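Local coordinates for transcriptional regulator (Pseudomonas aeruginosa, PDB 3E7Q), which probably acts as a TetR-family transcriptional repressor that binds cis-regulatory DNA through a predicted helix-turn-helix motif, at residues B[65-70]-B[127-132]. Residues are numbered along the deposited sequence; the frame is centred on the assembly and turned at random.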
ATOM      1  N   ALA B  65       4.277 -12.221  14.726  1.00 41.65           N
ATOM      2  CA  ALA B  65       4.462 -10.755  14.674  1.00 40.82           C
ATOM      3  C   ALA B  65       3.314 -10.016  13.934  1.00 40.61           C
ATOM      4  O   ALA B  65       2.880  -8.940  14.380  1.00 39.90           O
ATOM      5  CB  ALA B  65       5.788 -10.388  14.070  1.00 38.88           C
ATOM      6  N   TYR B  66       2.885 -10.580  12.799  1.00 40.07           N
ATOM      7  CA  TYR B  66       1.807 -10.048  11.984  1.00 40.17           C
ATOM      8  C   TYR B  66       0.529 -10.008  12.813  1.00 40.30           C
ATOM      9  O   TYR B  66      -0.124  -9.004  12.868  1.00 40.04           O
ATOM     10  CB  TYR B  66       1.603 -10.906  10.701  1.00 40.33           C
ATOM     11  CG  TYR B  66       0.763 -10.304   9.536  1.00 39.87           C
ATOM     12  CD1 TYR B  66       0.240  -9.018   9.573  1.00 39.96           C
ATOM     13  CD2 TYR B  66       0.563 -11.023   8.394  1.00 40.12           C
ATOM     14  CE1 TYR B  66      -0.492  -8.502   8.528  1.00 41.87           C
ATOM     15  CE2 TYR B  66      -0.146 -10.519   7.330  1.00 42.72           C
ATOM     16  CZ  TYR B  66      -0.669  -9.260   7.388  1.00 43.84           C
ATOM     17  OH  TYR B  66      -1.397  -8.768   6.324  1.00 44.03           O
ATOM     18  N   LEU B  67       0.227 -11.095  13.506  1.00 41.28           N
ATOM     19  CA  LEU B  67      -0.935 -11.176  14.384  1.00 41.45           C
ATOM     20  C   LEU B  67      -0.949 -10.194  15.542  1.00 41.61           C
ATOM     21  O   LEU B  67      -2.013  -9.661  15.897  1.00 41.59           O
ATOM     22  CB  LEU B  67      -1.084 -12.597  14.938  1.00 41.93           C
ATOM     23  CG  LEU B  67      -2.033 -13.493  14.158  1.00 44.01           C
ATOM     24  CD1 LEU B  67      -1.869 -14.974  14.522  1.00 45.71           C
ATOM     25  CD2 LEU B  67      -3.539 -13.020  14.343  1.00 43.81           C
ATOM     26  N   ALA B  68       0.213 -10.027  16.177  1.00 40.96           N
ATOM     27  CA  ALA B  68       0.411  -9.048  17.226  1.00 40.77           C
ATOM     28  C   ALA B  68       0.166  -7.647  16.666  1.00 41.42           C
ATOM     29  O   ALA B  68      -0.526  -6.880  17.277  1.00 42.79           O
ATOM     30  CB  ALA B  68       1.821  -9.148  17.829  1.00 39.90           C
ATOM     31  N   VAL B  69       0.706  -7.329  15.498  1.00 41.70           N
ATOM     32  CA  VAL B  69       0.684  -5.957  15.010  1.00 42.03           C
ATOM     33  C   VAL B  69      -0.779  -5.574  14.638  1.00 43.61           C
ATOM     34  O   VAL B  69      -1.314  -4.527  15.124  1.00 42.36           O
ATOM     35  CB  VAL B  69       1.671  -5.744  13.850  1.00 41.51           C
ATOM     36  CG1 VAL B  69       1.354  -4.535  13.079  1.00 41.12           C
ATOM     37  CG2 VAL B  69       3.101  -5.637  14.347  1.00 42.03           C
ATOM     38  N   THR B  70      -1.405  -6.431  13.816  1.00 43.45           N
ATOM     39  CA  THR B  70      -2.815  -6.298  13.479  1.00 44.45           C
ATOM     40  C   THR B  70      -3.754  -6.303  14.671  1.00 44.10           C
ATOM     41  O   THR B  70      -4.705  -5.535  14.688  1.00 45.23           O
ATOM     42  CB  THR B  70      -3.286  -7.369  12.450  1.00 44.89           C
ATOM     43  OG1 THR B  70      -3.046  -8.679  12.966  1.00 46.10           O
ATOM     44  CG2 THR B  70      -2.561  -7.167  11.090  1.00 44.54           C
ATOM     45  N   GLY B 127      -0.810 -15.300   4.458  1.00 40.64           N
ATOM     46  CA  GLY B 127      -2.001 -15.053   3.688  1.00 40.53           C
ATOM     47  C   GLY B 127      -3.254 -15.126   4.503  1.00 41.23           C
ATOM     48  O   GLY B 127      -4.126 -14.274   4.370  1.00 39.35           O
ATOM     49  N   ARG B 128      -3.337 -16.134   5.368  1.00 42.30           N
ATOM     50  CA  ARG B 128      -4.510 -16.318   6.157  1.00 44.38           C
ATOM     51  C   ARG B 128      -4.585 -15.291   7.308  1.00 42.99           C
ATOM     52  O   ARG B 128      -5.686 -14.922   7.720  1.00 42.14           O
ATOM     53  CB  ARG B 128      -4.595 -17.740   6.695  1.00 45.56           C
ATOM     54  CG  ARG B 128      -4.623 -18.859   5.643  1.00 49.25           C
ATOM     55  CD  ARG B 128      -4.979 -20.244   6.307  1.00 51.36           C
ATOM     56  NE  ARG B 128      -4.032 -20.685   7.366  1.00 58.08           N
ATOM     57  CZ  ARG B 128      -2.955 -21.494   7.216  1.00 60.03           C
ATOM     58  NH1 ARG B 128      -2.587 -21.998   6.027  1.00 60.16           N
ATOM     59  NH2 ARG B 128      -2.195 -21.793   8.287  1.00 59.91           N
ATOM     60  N   VAL B 129      -3.433 -14.849   7.830  1.00 42.46           N
ATOM     61  CA  VAL B 129      -3.434 -13.753   8.793  1.00 41.62           C
ATOM     62  C   VAL B 129      -3.980 -12.504   8.094  1.00 41.19           C
ATOM     63  O   VAL B 129      -4.870 -11.866   8.622  1.00 42.10           O
ATOM     64  CB  VAL B 129      -2.056 -13.460   9.433  1.00 42.32           C
ATOM     65  CG1 VAL B 129      -2.155 -12.166  10.321  1.00 39.80           C
ATOM     66  CG2 VAL B 129      -1.601 -14.641  10.221  1.00 40.53           C
ATOM     67  N   HIS B 130      -3.519 -12.197   6.891  1.00 40.92           N
ATOM     68  CA  HIS B 130      -4.047 -11.084   6.154  1.00 41.65           C
ATOM     69  C   HIS B 130      -5.568 -11.123   5.944  1.00 40.73           C
ATOM     70  O   HIS B 130      -6.264 -10.160   6.196  1.00 40.28           O
ATOM     71  CB  HIS B 130      -3.396 -10.902   4.779  1.00 42.64           C
ATOM     72  CG  HIS B 130      -4.074  -9.824   3.972  1.00 43.30           C
ATOM     73  ND1 HIS B 130      -3.875  -8.482   4.224  1.00 43.11           N
ATOM     74  CD2 HIS B 130      -5.053  -9.891   3.031  1.00 45.17           C
ATOM     75  CE1 HIS B 130      -4.645  -7.769   3.417  1.00 44.82           C
ATOM     76  NE2 HIS B 130      -5.377  -8.601   2.684  1.00 43.82           N
ATOM     77  N   ASP B 131      -6.060 -12.241   5.462  1.00 40.48           N
ATOM     78  CA  ASP B 131      -7.471 -12.353   5.117  1.00 40.23           C
ATOM     79  C   ASP B 131      -8.329 -12.154   6.345  1.00 40.48           C
ATOM     80  O   ASP B 131      -9.337 -11.408   6.295  1.00 38.88           O
ATOM     81  CB  ASP B 131      -7.772 -13.698   4.454  1.00 39.65           C
ATOM     82  CG  ASP B 131      -7.093 -13.847   3.132  1.00 40.00           C
ATOM     83  OD1 ASP B 131      -6.687 -12.827   2.556  1.00 36.84           O
ATOM     84  OD2 ASP B 131      -6.934 -14.993   2.667  1.00 42.27           O
ATOM     85  N   HIS B 132      -7.907 -12.776   7.439  1.00 40.10           N
ATOM     86  CA  HIS B 132      -8.651 -12.712   8.655  1.00 42.58           C
ATOM     87  C   HIS B 132      -8.715 -11.293   9.235  1.00 43.61           C
ATOM     88  O   HIS B 132      -9.778 -10.846   9.696  1.00 42.50           O
ATOM     89  CB  HIS B 132      -8.051 -13.668   9.700  1.00 43.67           C
ATOM     90  CG  HIS B 132      -8.617 -13.480  11.081  1.00 45.44           C
ATOM     91  ND1 HIS B 132      -9.840 -13.994  11.460  1.00 50.09           N
ATOM     92  CD2 HIS B 132      -8.131 -12.826  12.169  1.00 47.29           C
ATOM     93  CE1 HIS B 132     -10.093 -13.651  12.710  1.00 47.36           C
ATOM     94  NE2 HIS B 132      -9.073 -12.943  13.162  1.00 48.57           N
TER
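Tyr-66 and Val-129 meet where helices 58-82 and 124-152 run side by side, their short segments nearly parallel at 14° with axes 10.1 Å apart. This is helix packing in the all-helical body of a TetR-type regulator: helix 58-82 leads out of the predicted DNA-binding end, and helix 124-152 falls in the C-terminal region, which by sequence resembles the BetI type. Val-129 is the wedge. Its chi1 of 174° swings CG1 away from the backbone N and out over one face of the Tyr-66 ring, 3.8 Å from the centroid and offset toward the rim, a CH-pi contact. The same residue reaches Leu-67, whose CG sits 4.1 Å from both CG1 and CG2 of Val-129, at the exposed margin of an otherwise buried contact. Helix 110-120 adds Phe-116, stacked on the Tyr-66 ring, and Trp-117. Past the valine, the phenol runs on to His-130, where ND1 donates to Tyr-66 OH over 3.3 Å, a long and bent bond (141° at the hydrogen) although the hydroxyl lies in the imidazole plane. The other ring nitrogen, NE2, bonds to Glu-176 of the second subunit, so the imidazole links Tyr-66 to the dimer partner and may be doubly protonated. One turn further along helix 58-82, Thr-70 OG1 donates to Tyr-66 O at 2.9 Å, a second bond on a carbonyl already taken by Thr-70 N.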